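Local coordinates for flagellar biosynthesis protein FlhA (Bacillus subtilis, PDB 3MIX) that takes part in exporting flagellar proteins through the type III secretion system, represented here by the cytosolic domain of this membrane protein, at residues 50-55 with 94-99; 107-112 with 187-192; 194-199 with 218-223. All coordinates share one frame; numbering follows the deposited sequence.

Interactions 1 and 2 both involve the four-stranded mixed sheet, with centres about 19 Å apart. The strand of 50-55 pairs with 92-95 on one flank and 103-108 on the other, and a probable backbone hydrogen bond, E50 O to K107 N at 2.7 Å, joins the two contacts directly. Interaction 2 then carries the sheet's hairpin onto the end of helix 170-189, and the next helix, 192-205, enters interaction 3, centred about 16 Å from interaction 2. There I190 CG1 lies 3.7 Å from T195 OG1. Interactions 1 and 3 do not touch: their nearest atoms are about 12 Å apart. The series runs from sheet to helices within the cytosolic domain.

Interaction 1: 50-55 with 94-99; sequences EFEFGY and RDNIAL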
ATOM      1  N   GLU A  50      -2.216 -15.234  -4.616  1.00 15.69           N
ATOM      2  CA  GLU A  50      -1.851 -16.477  -5.240  1.00 19.28           C
ATOM      3  C   GLU A  50      -0.401 -16.417  -5.657  1.00 20.79           C
ATOM      4  O   GLU A  50       0.020 -15.471  -6.328  1.00 21.19           O
ATOM      5  CB  GLU A  50      -2.689 -16.738  -6.509  1.00 20.25           C
ATOM      6  CG  GLU A  50      -4.175 -16.773  -6.314  1.00 21.60           C
ATOM      7  CD  GLU A  50      -4.901 -16.826  -7.654  1.00 25.88           C
ATOM      8  OE1 GLU A  50      -4.929 -17.913  -8.249  1.00 27.38           O
ATOM      9  OE2 GLU A  50      -5.420 -15.779  -8.115  1.00 26.05           O
ATOM     10  N   PHE A  51       0.340 -17.452  -5.288  1.00 22.71           N
ATOM     11  CA  PHE A  51       1.704 -17.634  -5.727  1.00 24.99           C
ATOM     12  C   PHE A  51       1.752 -18.903  -6.571  1.00 28.14           C
ATOM     13  O   PHE A  51       1.441 -19.998  -6.087  1.00 28.17           O
ATOM     14  CB  PHE A  51       2.645 -17.744  -4.527  1.00 25.30           C
ATOM     15  CG  PHE A  51       4.088 -17.919  -4.899  1.00 26.90           C
ATOM     16  CD1 PHE A  51       4.882 -16.816  -5.205  1.00 26.74           C
ATOM     17  CD2 PHE A  51       4.657 -19.177  -4.939  1.00 28.47           C
ATOM     18  CE1 PHE A  51       6.209 -16.970  -5.546  1.00 26.23           C
ATOM     19  CE2 PHE A  51       5.999 -19.337  -5.288  1.00 30.04           C
ATOM     20  CZ  PHE A  51       6.768 -18.238  -5.585  1.00 28.12           C
ATOM     21  N   GLU A  52       2.122 -18.715  -7.838  1.00 30.44           N
ATOM     22  CA  GLU A  52       2.172 -19.753  -8.843  1.00 33.83           C
ATOM     23  C   GLU A  52       3.585 -19.951  -9.361  1.00 36.39           C
ATOM     24  O   GLU A  52       4.321 -18.985  -9.581  1.00 36.12           O
ATOM     25  CB  GLU A  52       1.270 -19.384 -10.014  1.00 34.28           C
ATOM     26  CG  GLU A  52      -0.201 -19.312  -9.645  1.00 34.91           C
ATOM     27  CD  GLU A  52      -1.100 -19.083 -10.848  1.00 39.83           C
ATOM     28  OE1 GLU A  52      -0.589 -18.991 -11.989  1.00 40.71           O
ATOM     29  OE2 GLU A  52      -2.336 -18.985 -10.647  1.00 42.33           O
ATOM     30  N   PHE A  53       3.946 -21.212  -9.579  1.00 39.32           N
ATOM     31  CA  PHE A  53       5.303 -21.584  -9.980  1.00 42.21           C
ATOM     32  C   PHE A  53       5.331 -22.735 -10.997  1.00 44.79           C
ATOM     33  O   PHE A  53       4.424 -23.564 -11.042  1.00 45.04           O
ATOM     34  CB  PHE A  53       6.125 -21.966  -8.747  1.00 42.34           C
ATOM     35  CG  PHE A  53       5.465 -23.005  -7.882  1.00 43.68           C
ATOM     36  CD1 PHE A  53       4.471 -22.641  -6.962  1.00 43.58           C
ATOM     37  CD2 PHE A  53       5.822 -24.343  -7.987  1.00 45.54           C
ATOM     38  CE1 PHE A  53       3.853 -23.600  -6.169  1.00 43.54           C
ATOM     39  CE2 PHE A  53       5.210 -25.311  -7.202  1.00 46.30           C
ATOM     40  CZ  PHE A  53       4.223 -24.938  -6.284  1.00 45.35           C
ATOM     41  N   GLY A  54       6.385 -22.772 -11.809  1.00 47.10           N
ATOM     42  CA  GLY A  54       6.637 -23.896 -12.706  1.00 49.82           C
ATOM     43  C   GLY A  54       7.203 -25.067 -11.916  1.00 51.49           C
ATOM     44  O   GLY A  54       7.491 -24.937 -10.716  1.00 50.41           O
ATOM     45  N   TYR A  55       7.381 -26.203 -12.590  1.00 54.01           N
ATOM     46  CA  TYR A  55       7.725 -27.453 -11.913  1.00 55.70           C
ATOM     47  C   TYR A  55       9.118 -27.447 -11.296  1.00 57.07           C
ATOM     48  O   TYR A  55       9.365 -28.159 -10.320  1.00 57.50           O
ATOM     49  CB  TYR A  55       7.517 -28.665 -12.832  1.00 58.37           C
ATOM     50  CG  TYR A  55       8.516 -28.805 -13.971  1.00 61.46           C
ATOM     51  CD1 TYR A  55       9.799 -29.312 -13.743  1.00 63.53           C
ATOM     52  CD2 TYR A  55       8.171 -28.443 -15.277  1.00 62.06           C
ATOM     53  CE1 TYR A  55      10.715 -29.439 -14.780  1.00 67.68           C
ATOM     54  CE2 TYR A  55       9.082 -28.573 -16.324  1.00 66.00           C
ATOM     55  CZ  TYR A  55      10.354 -29.071 -16.070  1.00 68.47           C
ATOM     56  OH  TYR A  55      11.266 -29.209 -17.103  1.00 72.94           O
ATOM     57  N   ARG A  94       0.086 -22.766  -5.913  1.00 37.27           N
ATOM     58  CA  ARG A  94      -0.189 -23.698  -7.027  1.00 41.00           C
ATOM     59  C   ARG A  94       0.999 -23.865  -7.962  1.00 42.97           C
ATOM     60  O   ARG A  94       1.544 -22.875  -8.459  1.00 42.13           O
ATOM     61  CB  ARG A  94      -1.307 -23.168  -7.929  1.00 40.83           C
ATOM     62  CG  ARG A  94      -2.707 -23.243  -7.408  1.00 42.64           C
ATOM     63  CD  ARG A  94      -3.715 -23.405  -8.562  1.00 47.47           C
ATOM     64  NE  ARG A  94      -3.685 -22.302  -9.532  1.00 48.56           N
ATOM     65  CZ  ARG A  94      -3.599 -22.451 -10.856  1.00 50.31           C
ATOM     66  NH1 ARG A  94      -3.539 -23.667 -11.406  1.00 53.39           N
ATOM     67  NH2 ARG A  94      -3.582 -21.376 -11.637  1.00 48.44           N
ATOM     68  N   ASP A  95       1.370 -25.108  -8.258  1.00 46.36           N
ATOM     69  CA  ASP A  95       2.227 -25.345  -9.421  1.00 48.72           C
ATOM     70  C   ASP A  95       1.427 -25.008 -10.678  1.00 48.86           C
ATOM     71  O   ASP A  95       0.211 -25.242 -10.736  1.00 47.95           O
ATOM     72  CB  ASP A  95       2.785 -26.772  -9.472  1.00 51.99           C
ATOM     73  CG  ASP A  95       1.726 -27.823  -9.265  1.00 54.40           C
ATOM     74  OD1 ASP A  95       1.406 -28.118  -8.093  1.00 56.87           O
ATOM     75  OD2 ASP A  95       1.219 -28.359 -10.276  1.00 58.18           O
ATOM     76  N   ASN A  96       2.103 -24.404 -11.650  1.00 49.87           N
ATOM     77  CA  ASN A  96       1.473 -24.058 -12.920  1.00 51.37           C
ATOM     78  C   ASN A  96       2.332 -24.468 -14.127  1.00 54.15           C
ATOM     79  O   ASN A  96       3.413 -23.919 -14.354  1.00 54.51           O
ATOM     80  CB  ASN A  96       1.098 -22.569 -12.958  1.00 49.30           C
ATOM     81  CG  ASN A  96       0.168 -22.225 -14.115  1.00 50.32           C
ATOM     82  OD1 ASN A  96      -0.059 -23.039 -15.014  1.00 54.18           O
ATOM     83  ND2 ASN A  96      -0.370 -21.016 -14.098  1.00 47.88           N
ATOM     84  N   ILE A  97       1.831 -25.448 -14.880  1.00 56.67           N
ATOM     85  CA  ILE A  97       2.520 -26.021 -16.050  1.00 59.76           C
ATOM     86  C   ILE A  97       2.679 -25.029 -17.217  1.00 60.24           C
ATOM     87  O   ILE A  97       3.599 -25.157 -18.029  1.00 62.33           O
ATOM     88  CB  ILE A  97       1.818 -27.331 -16.544  1.00 61.81           C
ATOM     89  CG1 ILE A  97       2.758 -28.148 -17.434  1.00 65.03           C
ATOM     90  CG2 ILE A  97       0.474 -27.023 -17.236  1.00 61.43           C
ATOM     91  CD1 ILE A  97       2.185 -29.469 -17.923  1.00 68.58           C
ATOM     92  N   ALA A  98       1.781 -24.049 -17.298  1.00 58.75           N
ATOM     93  CA  ALA A  98       1.891 -22.973 -18.281  1.00 58.99           C
ATOM     94  C   ALA A  98       3.184 -22.147 -18.110  1.00 58.92           C
ATOM     95  O   ALA A  98       3.688 -21.557 -19.073  1.00 60.63           O
ATOM     96  CB  ALA A  98       0.667 -22.077 -18.217  1.00 57.12           C
ATOM     97  N   LEU A  99       3.727 -22.125 -16.896  1.00 57.17           N
ATOM     98  CA  LEU A  99       4.935 -21.358 -16.611  1.00 56.63           C
ATOM     99  C   LEU A  99       6.193 -22.177 -16.872  1.00 58.63           C
ATOM    100  O   LEU A  99       6.178 -23.412 -16.821  1.00 59.32           O
ATOM    101  CB  LEU A  99       4.936 -20.830 -15.162  1.00 54.21           C
ATOM    102  CG  LEU A  99       3.790 -19.961 -14.632  1.00 51.93           C
ATOM    103  CD1 LEU A  99       4.039 -19.609 -13.172  1.00 49.96           C
ATOM    104  CD2 LEU A  99       3.566 -18.696 -15.470  1.00 51.11           C
TER
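E52 and R94 are neighbours on parallel strands, their side chains running side by side on one face of the sheet. R94 N donates to F51 O and F53 N to R94 O, each at 3.1 Å; within this chain, strand 92-95 is an outermost strand of the mixed sheet. E52 CB lies 3.8 Å from R94 O and also touches L99 CD1. With E52 CG anti to the carbonyl carbon (chi1 -64°) and the chain extended beyond it, CG still skirts R94 O while the carboxylate reaches between two donors. OE2 takes R94 NH2 in a salt bridge of 2.9 Å, met from above the carboxylate plane, which stands 83° from the guanidinium plane. OE1 accepts from N96 ND2 at 2.9 Å, again from above its own plane but close to the plane of the amide. R105, also bonded to E52 through the backbone, and E28 make long, weak ion pairs with E52 and R94 respectively. With a leucine in place of E52, R94 would probably lose its charge partner here and N96 ND2 its acceptor, leaving the amide less firmly fixed in rotation. N96 OD1 accepts from A98 N at 3.1 Å, an Asx turn at the start of the type I turn N96-L99. On the opposite face, the F53 ring is turned over the neighbouring strand, and D95 CA sits 3.8 Å from its centroid in a CH-pi contact. Two adjacent parallel strands, 49-53 and 92-95, with helices 58-62 and 69-84 in the connection, form a beta-alpha-beta crossover.

Interaction 2: 107-112 with 187-192; sequences KIKGNE and HELIGR
I108 O, N111 ND2 and E188 OE1 all grip one water, which links the hairpin 107-112 to the end of helix 170-189. The water donates to I108 O at 2.7 Å and accepts from N111 ND2 at 2.8 Å; it also donates to E188 OE1, although that bond is modelled so short that its length is doubtful. E188 has CG anti to its carbonyl carbon (chi1 -77°) and an extended chain, which carries the carboxylate across to the hairpin. Its other oxygen, OE2, is bonded to H185 ND1. Beside the water, I108 CG2 packs 3.7 Å from E188 OE1 and 4.1 Å from L189 CD2, crossing both side chains at about a right angle. L189 is closed in further by P48, I49 and L86. K109 bends at chi2 (68°) and lays its aliphatic part past the backbone of E188, with CD 3.7 Å from E188 O. The hairpin closes through I108 N to N111 O at 2.8 Å and N111 N to I108 O at 3.2 Å, so I108 O accepts from the backbone as well as from the water. Positive phi at K109 and G110 suits their places in the turn, where glycine avoids a clash with the preceding carbonyl. This is a two-residue type I' beta hairpin, packed through I108 and K109 against the end of helix 170-189.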
ATOM      1  N   LYS A 107      -0.032 -13.138  -7.775  1.00 27.26           N
ATOM      2  CA  LYS A 107      -1.278 -12.448  -8.072  1.00 27.07           C
ATOM      3  C   LYS A 107      -1.883 -11.924  -6.791  1.00 24.87           C
ATOM      4  O   LYS A 107      -1.793 -12.564  -5.749  1.00 24.10           O
ATOM      5  CB  LYS A 107      -2.268 -13.373  -8.788  1.00 27.89           C
ATOM      6  CG  LYS A 107      -1.674 -14.061 -10.022  1.00 31.92           C
ATOM      7  CD  LYS A 107      -2.589 -15.151 -10.615  1.00 36.03           C
ATOM      8  CE  LYS A 107      -3.774 -14.543 -11.380  1.00 38.84           C
ATOM      9  NZ  LYS A 107      -4.281 -15.441 -12.471  1.00 38.93           N
ATOM     10  N   ILE A 108      -2.479 -10.744  -6.871  1.00 24.39           N
ATOM     11  CA  ILE A 108      -3.190 -10.165  -5.747  1.00 23.55           C
ATOM     12  C   ILE A 108      -4.586  -9.768  -6.194  1.00 24.57           C
ATOM     13  O   ILE A 108      -4.754  -8.957  -7.097  1.00 25.14           O
ATOM     14  CB  ILE A 108      -2.403  -8.970  -5.115  1.00 23.03           C
ATOM     15  CG1 ILE A 108      -1.210  -9.509  -4.295  1.00 21.74           C
ATOM     16  CG2 ILE A 108      -3.342  -8.084  -4.254  1.00 20.80           C
ATOM     17  CD1 ILE A 108      -0.230  -8.459  -3.849  1.00 24.20           C
ATOM     18  N   LYS A 109      -5.590 -10.374  -5.582  1.00 26.17           N
ATOM     19  CA  LYS A 109      -6.974 -10.016  -5.855  1.00 28.58           C
ATOM     20  C   LYS A 109      -7.278 -10.252  -7.345  1.00 30.75           C
ATOM     21  O   LYS A 109      -7.994  -9.475  -7.977  1.00 31.64           O
ATOM     22  CB  LYS A 109      -7.207  -8.551  -5.456  1.00 28.14           C
ATOM     23  CG  LYS A 109      -8.342  -8.302  -4.477  1.00 29.77           C
ATOM     24  CD  LYS A 109      -8.069  -8.853  -3.077  1.00 32.57           C
ATOM     25  CE  LYS A 109      -9.307  -8.639  -2.177  1.00 34.53           C
ATOM     26  NZ  LYS A 109      -9.108  -9.009  -0.708  1.00 33.78           N
ATOM     27  N   GLY A 110      -6.706 -11.317  -7.904  1.00 32.39           N
ATOM     28  CA  GLY A 110      -6.973 -11.701  -9.291  1.00 34.30           C
ATOM     29  C   GLY A 110      -6.003 -11.170 -10.326  1.00 35.56           C
ATOM     30  O   GLY A 110      -6.017 -11.634 -11.445  1.00 36.82           O
ATOM     31  N   ASN A 111      -5.158 -10.202  -9.971  1.00 35.61           N
ATOM     32  CA  ASN A 111      -4.236  -9.607 -10.953  1.00 36.87           C
ATOM     33  C   ASN A 111      -2.789  -9.995 -10.733  1.00 37.40           C
ATOM     34  O   ASN A 111      -2.309 -10.002  -9.601  1.00 36.67           O
ATOM     35  CB  ASN A 111      -4.313  -8.077 -10.930  1.00 36.87           C
ATOM     36  CG  ASN A 111      -5.726  -7.551 -10.989  1.00 37.31           C
ATOM     37  OD1 ASN A 111      -6.455  -7.796 -11.951  1.00 38.89           O
ATOM     38  ND2 ASN A 111      -6.120  -6.801  -9.958  1.00 38.09           N
ATOM     39  N   GLU A 112      -2.084 -10.298 -11.815  1.00 39.17           N
ATOM     40  CA  GLU A 112      -0.647 -10.535 -11.734  1.00 40.12           C
ATOM     41  C   GLU A 112       0.050  -9.237 -11.352  1.00 39.37           C
ATOM     42  O   GLU A 112      -0.150  -8.214 -11.993  1.00 40.16           O
ATOM     43  CB  GLU A 112      -0.100 -11.052 -13.064  1.00 41.90           C
ATOM     44  CG  GLU A 112       1.414 -11.179 -13.083  1.00 44.73           C
ATOM     45  CD  GLU A 112       1.941 -11.850 -14.338  1.00 49.40           C
ATOM     46  OE1 GLU A 112       1.137 -12.432 -15.090  1.00 51.20           O
ATOM     47  OE2 GLU A 112       3.165 -11.797 -14.570  1.00 52.03           O
ATOM     48  N   HIS A 187      -3.028  -1.863   0.229  1.00 10.37           N
ATOM     49  CA  HIS A 187      -4.300  -1.177   0.296  1.00  9.72           C
ATOM     50  C   HIS A 187      -5.387  -1.979  -0.408  1.00 10.36           C
ATOM     51  O   HIS A 187      -6.563  -1.809  -0.096  1.00  9.73           O
ATOM     52  CB  HIS A 187      -4.169   0.219  -0.312  1.00 10.70           C
ATOM     53  CG  HIS A 187      -3.820   0.222  -1.772  1.00 12.03           C
ATOM     54  ND1 HIS A 187      -2.524   0.097  -2.232  1.00 15.49           N
ATOM     55  CD2 HIS A 187      -4.594   0.364  -2.869  1.00 11.95           C
ATOM     56  CE1 HIS A 187      -2.517   0.166  -3.550  1.00 14.59           C
ATOM     57  NE2 HIS A 187      -3.765   0.304  -3.962  1.00 13.75           N
ATOM     58  N   GLU A 188      -4.987  -2.850  -1.346  1.00 10.72           N
ATOM     59  CA  GLU A 188      -5.911  -3.757  -2.016  1.00 12.39           C
ATOM     60  C   GLU A 188      -6.270  -4.948  -1.145  1.00 11.44           C
ATOM     61  O   GLU A 188      -7.219  -5.640  -1.451  1.00 11.48           O
ATOM     62  CB  GLU A 188      -5.300  -4.291  -3.323  1.00 14.12           C
ATOM     63  CG  GLU A 188      -5.314  -3.293  -4.482  1.00 19.34           C
ATOM     64  CD  GLU A 188      -4.450  -3.763  -5.621  1.00 27.41           C
ATOM     65  OE1 GLU A 188      -4.502  -4.970  -5.941  1.00 30.24           O
ATOM     66  OE2 GLU A 188      -3.696  -2.940  -6.195  1.00 32.50           O
ATOM     67  N   LEU A 189      -5.501  -5.198  -0.076  1.00 10.79           N
ATOM     68  CA  LEU A 189      -5.687  -6.395   0.770  1.00 10.56           C
ATOM     69  C   LEU A 189      -6.376  -6.153   2.117  1.00 10.28           C
ATOM     70  O   LEU A 189      -6.720  -7.102   2.823  1.00 10.84           O
ATOM     71  CB  LEU A 189      -4.334  -7.101   0.995  1.00 10.29           C
ATOM     72  CG  LEU A 189      -3.712  -7.834  -0.204  1.00 12.25           C
ATOM     73  CD1 LEU A 189      -2.182  -8.091   0.041  1.00 12.07           C
ATOM     74  CD2 LEU A 189      -4.431  -9.154  -0.476  1.00  9.49           C
ATOM     75  N   ILE A 190      -6.578  -4.895   2.497  1.00  9.91           N
ATOM     76  CA  ILE A 190      -7.367  -4.617   3.700  1.00  9.21           C
ATOM     77  C   ILE A 190      -8.871  -4.743   3.336  1.00  9.96           C
ATOM     78  O   ILE A 190      -9.585  -3.748   3.230  1.00 11.56           O
ATOM     79  CB  ILE A 190      -6.976  -3.246   4.351  1.00  8.62           C
ATOM     80  CG1 ILE A 190      -7.780  -2.954   5.631  1.00  8.73           C
ATOM     81  CG2 ILE A 190      -7.193  -2.099   3.377  1.00  6.81           C
ATOM     82  CD1 ILE A 190      -7.364  -3.708   6.845  1.00  6.92           C
ATOM     83  N   GLY A 191      -9.328  -5.971   3.107  1.00  9.58           N
ATOM     84  CA  GLY A 191     -10.728  -6.232   2.837  1.00  8.89           C
ATOM     85  C   GLY A 191     -11.602  -6.187   4.077  1.00  9.15           C
ATOM     86  O   GLY A 191     -11.145  -5.814   5.175  1.00  7.67           O
ATOM     87  N   ARG A 192     -12.855  -6.619   3.918  1.00  8.95           N
ATOM     88  CA  ARG A 192     -13.823  -6.547   5.009  1.00  9.44           C
ATOM     89  C   ARG A 192     -13.445  -7.509   6.098  1.00  9.71           C
ATOM     90  O   ARG A 192     -13.552  -7.191   7.294  1.00 10.50           O
ATOM     91  CB  ARG A 192     -15.239  -6.871   4.520  1.00 10.58           C
ATOM     92  CG  ARG A 192     -16.317  -6.516   5.577  1.00 10.63           C
ATOM     93  CD  ARG A 192     -17.710  -7.009   5.120  1.00 11.90           C
ATOM     94  NE  ARG A 192     -18.714  -6.730   6.138  1.00 12.75           N
ATOM     95  CZ  ARG A 192     -19.282  -5.536   6.335  1.00 12.87           C
ATOM     96  NH1 ARG A 192     -18.951  -4.478   5.589  1.00 12.22           N
ATOM     97  NH2 ARG A 192     -20.176  -5.396   7.297  1.00 13.85           N
TER
HETATM   98  O   HOH W   1      -4.281  -6.433  -7.884  1.00 17.35           O

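Interaction 3: 194-199 with 218-223; sequences ETKQLI and LSVGDI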
ATOM      1  N   GLU A 194     -10.420  -8.512   6.958  1.00  8.62           N
ATOM      2  CA  GLU A 194      -9.294  -7.973   7.736  1.00  8.42           C
ATOM      3  C   GLU A 194      -9.750  -6.781   8.586  1.00  8.31           C
ATOM      4  O   GLU A 194      -9.340  -6.633   9.730  1.00 10.23           O
ATOM      5  CB  GLU A 194      -8.168  -7.525   6.802  1.00  8.08           C
ATOM      6  CG  GLU A 194      -7.440  -8.667   6.085  1.00  9.96           C
ATOM      7  CD  GLU A 194      -8.239  -9.264   4.910  1.00 15.16           C
ATOM      8  OE1 GLU A 194      -9.299  -8.718   4.451  1.00 13.99           O
ATOM      9  OE2 GLU A 194      -7.780 -10.310   4.434  1.00 18.90           O
ATOM     10  N   THR A 195     -10.619  -5.946   8.040  1.00  7.79           N
ATOM     11  CA  THR A 195     -11.149  -4.825   8.809  1.00  7.94           C
ATOM     12  C   THR A 195     -11.890  -5.311  10.048  1.00  8.74           C
ATOM     13  O   THR A 195     -11.654  -4.804  11.163  1.00  8.95           O
ATOM     14  CB  THR A 195     -12.013  -3.955   7.910  1.00  7.72           C
ATOM     15  OG1 THR A 195     -11.190  -3.538   6.827  1.00  7.25           O
ATOM     16  CG2 THR A 195     -12.553  -2.724   8.659  1.00  7.87           C
ATOM     17  N   LYS A 196     -12.744  -6.318   9.870  1.00  9.19           N
ATOM     18  CA  LYS A 196     -13.465  -6.901  10.997  1.00 10.47           C
ATOM     19  C   LYS A 196     -12.563  -7.532  12.049  1.00 10.89           C
ATOM     20  O   LYS A 196     -12.833  -7.454  13.251  1.00 11.47           O
ATOM     21  CB  LYS A 196     -14.488  -7.934  10.523  1.00 11.77           C
ATOM     22  CG  LYS A 196     -15.717  -7.283   9.843  1.00 13.52           C
ATOM     23  CD  LYS A 196     -16.593  -8.327   9.145  1.00 17.95           C
ATOM     24  CE  LYS A 196     -17.242  -9.283  10.167  1.00 21.97           C
ATOM     25  NZ  LYS A 196     -17.911  -8.498  11.295  1.00 26.86           N
ATOM     26  N   GLN A 197     -11.508  -8.186  11.596  1.00 10.87           N
ATOM     27  CA  GLN A 197     -10.565  -8.784  12.512  1.00 11.82           C
ATOM     28  C   GLN A 197      -9.944  -7.687  13.413  1.00 10.70           C
ATOM     29  O   GLN A 197      -9.847  -7.859  14.631  1.00 11.14           O
ATOM     30  CB  GLN A 197      -9.529  -9.569  11.702  1.00 11.80           C
ATOM     31  CG  GLN A 197      -8.291  -9.993  12.439  1.00 15.95           C
ATOM     32  CD  GLN A 197      -7.359 -10.840  11.555  1.00 21.25           C
ATOM     33  OE1 GLN A 197      -7.106 -10.510  10.385  1.00 23.62           O
ATOM     34  NE2 GLN A 197      -6.871 -11.953  12.108  1.00 22.69           N
ATOM     35  N   LEU A 198      -9.572  -6.560  12.808  1.00  9.36           N
ATOM     36  CA  LEU A 198      -8.970  -5.429  13.540  1.00  9.15           C
ATOM     37  C   LEU A 198      -9.949  -4.765  14.506  1.00 10.44           C
ATOM     38  O   LEU A 198      -9.589  -4.440  15.631  1.00 11.07           O
ATOM     39  CB  LEU A 198      -8.402  -4.407  12.555  1.00  8.24           C
ATOM     40  CG  LEU A 198      -7.204  -4.971  11.771  1.00  7.98           C
ATOM     41  CD1 LEU A 198      -6.710  -3.962  10.809  1.00  7.37           C
ATOM     42  CD2 LEU A 198      -6.039  -5.396  12.741  1.00  8.62           C
ATOM     43  N   ILE A 199     -11.195  -4.604  14.058  1.00 11.33           N
ATOM     44  CA  ILE A 199     -12.250  -4.026  14.865  1.00 12.26           C
ATOM     45  C   ILE A 199     -12.546  -4.929  16.045  1.00 14.13           C
ATOM     46  O   ILE A 199     -12.648  -4.442  17.166  1.00 14.38           O
ATOM     47  CB  ILE A 199     -13.553  -3.814  14.041  1.00 12.77           C
ATOM     48  CG1 ILE A 199     -13.359  -2.750  12.947  1.00 10.67           C
ATOM     49  CG2 ILE A 199     -14.778  -3.497  14.964  1.00 13.49           C
ATOM     50  CD1 ILE A 199     -14.600  -2.635  12.049  1.00  9.92           C
ATOM     51  N   LEU A 218     -20.522   4.957  11.472  1.00 18.10           N
ATOM     52  CA  LEU A 218     -19.689   4.397  10.423  1.00 16.17           C
ATOM     53  C   LEU A 218     -19.880   2.898  10.234  1.00 15.81           C
ATOM     54  O   LEU A 218     -19.761   2.128  11.186  1.00 16.01           O
ATOM     55  CB  LEU A 218     -18.210   4.721  10.698  1.00 15.14           C
ATOM     56  CG  LEU A 218     -17.837   6.209  10.745  1.00 15.54           C
ATOM     57  CD1 LEU A 218     -16.301   6.395  10.893  1.00 12.01           C
ATOM     58  CD2 LEU A 218     -18.338   6.967   9.512  1.00 14.35           C
ATOM     59  N   SER A 219     -20.158   2.480   9.000  1.00 14.81           N
ATOM     60  CA  SER A 219     -20.226   1.051   8.688  1.00 14.15           C
ATOM     61  C   SER A 219     -18.834   0.433   8.673  1.00 12.16           C
ATOM     62  O   SER A 219     -17.824   1.141   8.532  1.00 11.18           O
ATOM     63  CB  SER A 219     -20.888   0.851   7.316  1.00 14.38           C
ATOM     64  OG  SER A 219     -20.028   1.383   6.301  1.00 15.89           O
ATOM     65  N   VAL A 220     -18.759  -0.895   8.761  1.00 11.99           N
ATOM     66  CA  VAL A 220     -17.472  -1.570   8.540  1.00 10.81           C
ATOM     67  C   VAL A 220     -16.837  -1.105   7.215  1.00 10.13           C
ATOM     68  O   VAL A 220     -15.619  -0.866   7.139  1.00  9.27           O
ATOM     69  CB  VAL A 220     -17.619  -3.115   8.578  1.00 11.12           C
ATOM     70  CG1 VAL A 220     -16.289  -3.801   8.194  1.00 10.14           C
ATOM     71  CG2 VAL A 220     -18.130  -3.573   9.995  1.00 12.01           C
ATOM     72  N   GLY A 221     -17.677  -0.948   6.187  1.00 10.74           N
ATOM     73  CA  GLY A 221     -17.227  -0.564   4.839  1.00 10.46           C
ATOM     74  C   GLY A 221     -16.592   0.813   4.801  1.00 10.16           C
ATOM     75  O   GLY A 221     -15.582   1.018   4.145  1.00  9.61           O
ATOM     76  N   ASP A 222     -17.169   1.751   5.540  1.00 10.70           N
ATOM     77  CA  ASP A 222     -16.593   3.079   5.695  1.00 10.63           C
ATOM     78  C   ASP A 222     -15.192   3.033   6.340  1.00  9.65           C
ATOM     79  O   ASP A 222     -14.267   3.704   5.899  1.00  9.40           O
ATOM     80  CB  ASP A 222     -17.523   3.959   6.544  1.00 11.56           C
ATOM     81  CG  ASP A 222     -18.849   4.211   5.889  1.00 13.30           C
ATOM     82  OD1 ASP A 222     -18.953   4.003   4.668  1.00 20.03           O
ATOM     83  OD2 ASP A 222     -19.816   4.591   6.589  1.00 16.53           O
ATOM     84  N   ILE A 223     -15.051   2.247   7.397  1.00  9.33           N
ATOM     85  CA  ILE A 223     -13.775   2.107   8.102  1.00  8.63           C
ATOM     86  C   ILE A 223     -12.719   1.476   7.205  1.00  7.97           C
ATOM     87  O   ILE A 223     -11.575   1.949   7.146  1.00  7.66           O
ATOM     88  CB  ILE A 223     -13.953   1.274   9.401  1.00  8.72           C
ATOM     89  CG1 ILE A 223     -14.940   1.972  10.346  1.00  9.57           C
ATOM     90  CG2 ILE A 223     -12.614   0.931  10.049  1.00  8.16           C
ATOM     91  CD1 ILE A 223     -15.292   1.090  11.536  1.00 10.00           C
TER
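Helix 192-205 meets the first turn of helix 220-232 with K196 CA and V220 CA 7.1 Å apart, the closest CA pair of the two segments. This is helix-helix packing within the helical part of the cytosolic domain, and it is carried by methyl and methylene groups. V220 fits among T195, K196 and I199: its CG1, anti to the backbone N (chi1 174°), lies 3.9 Å from T195 CG2 and equally far from K196 CG, while CG2 faces I199 CD1. One turn on, I223 CG2 meets T195 CG2 at 3.9 Å. I199 and I223 reach toward each other tip to tip, their CD1 atoms 3.8 Å apart, and F244 of helix 240-250 touches both. T195 turns its methyl to the neighbouring helix, while its OG1 bonds to G191 O, at the N-cap position of its own helix. The helix bearing V220 starts from a capping box: D222 N donates to S219 OG at 3.0 Å, and S219 N returns a bond to D222 OD2 at 3.2 Å, reaching that oxygen from above the carboxylate plane.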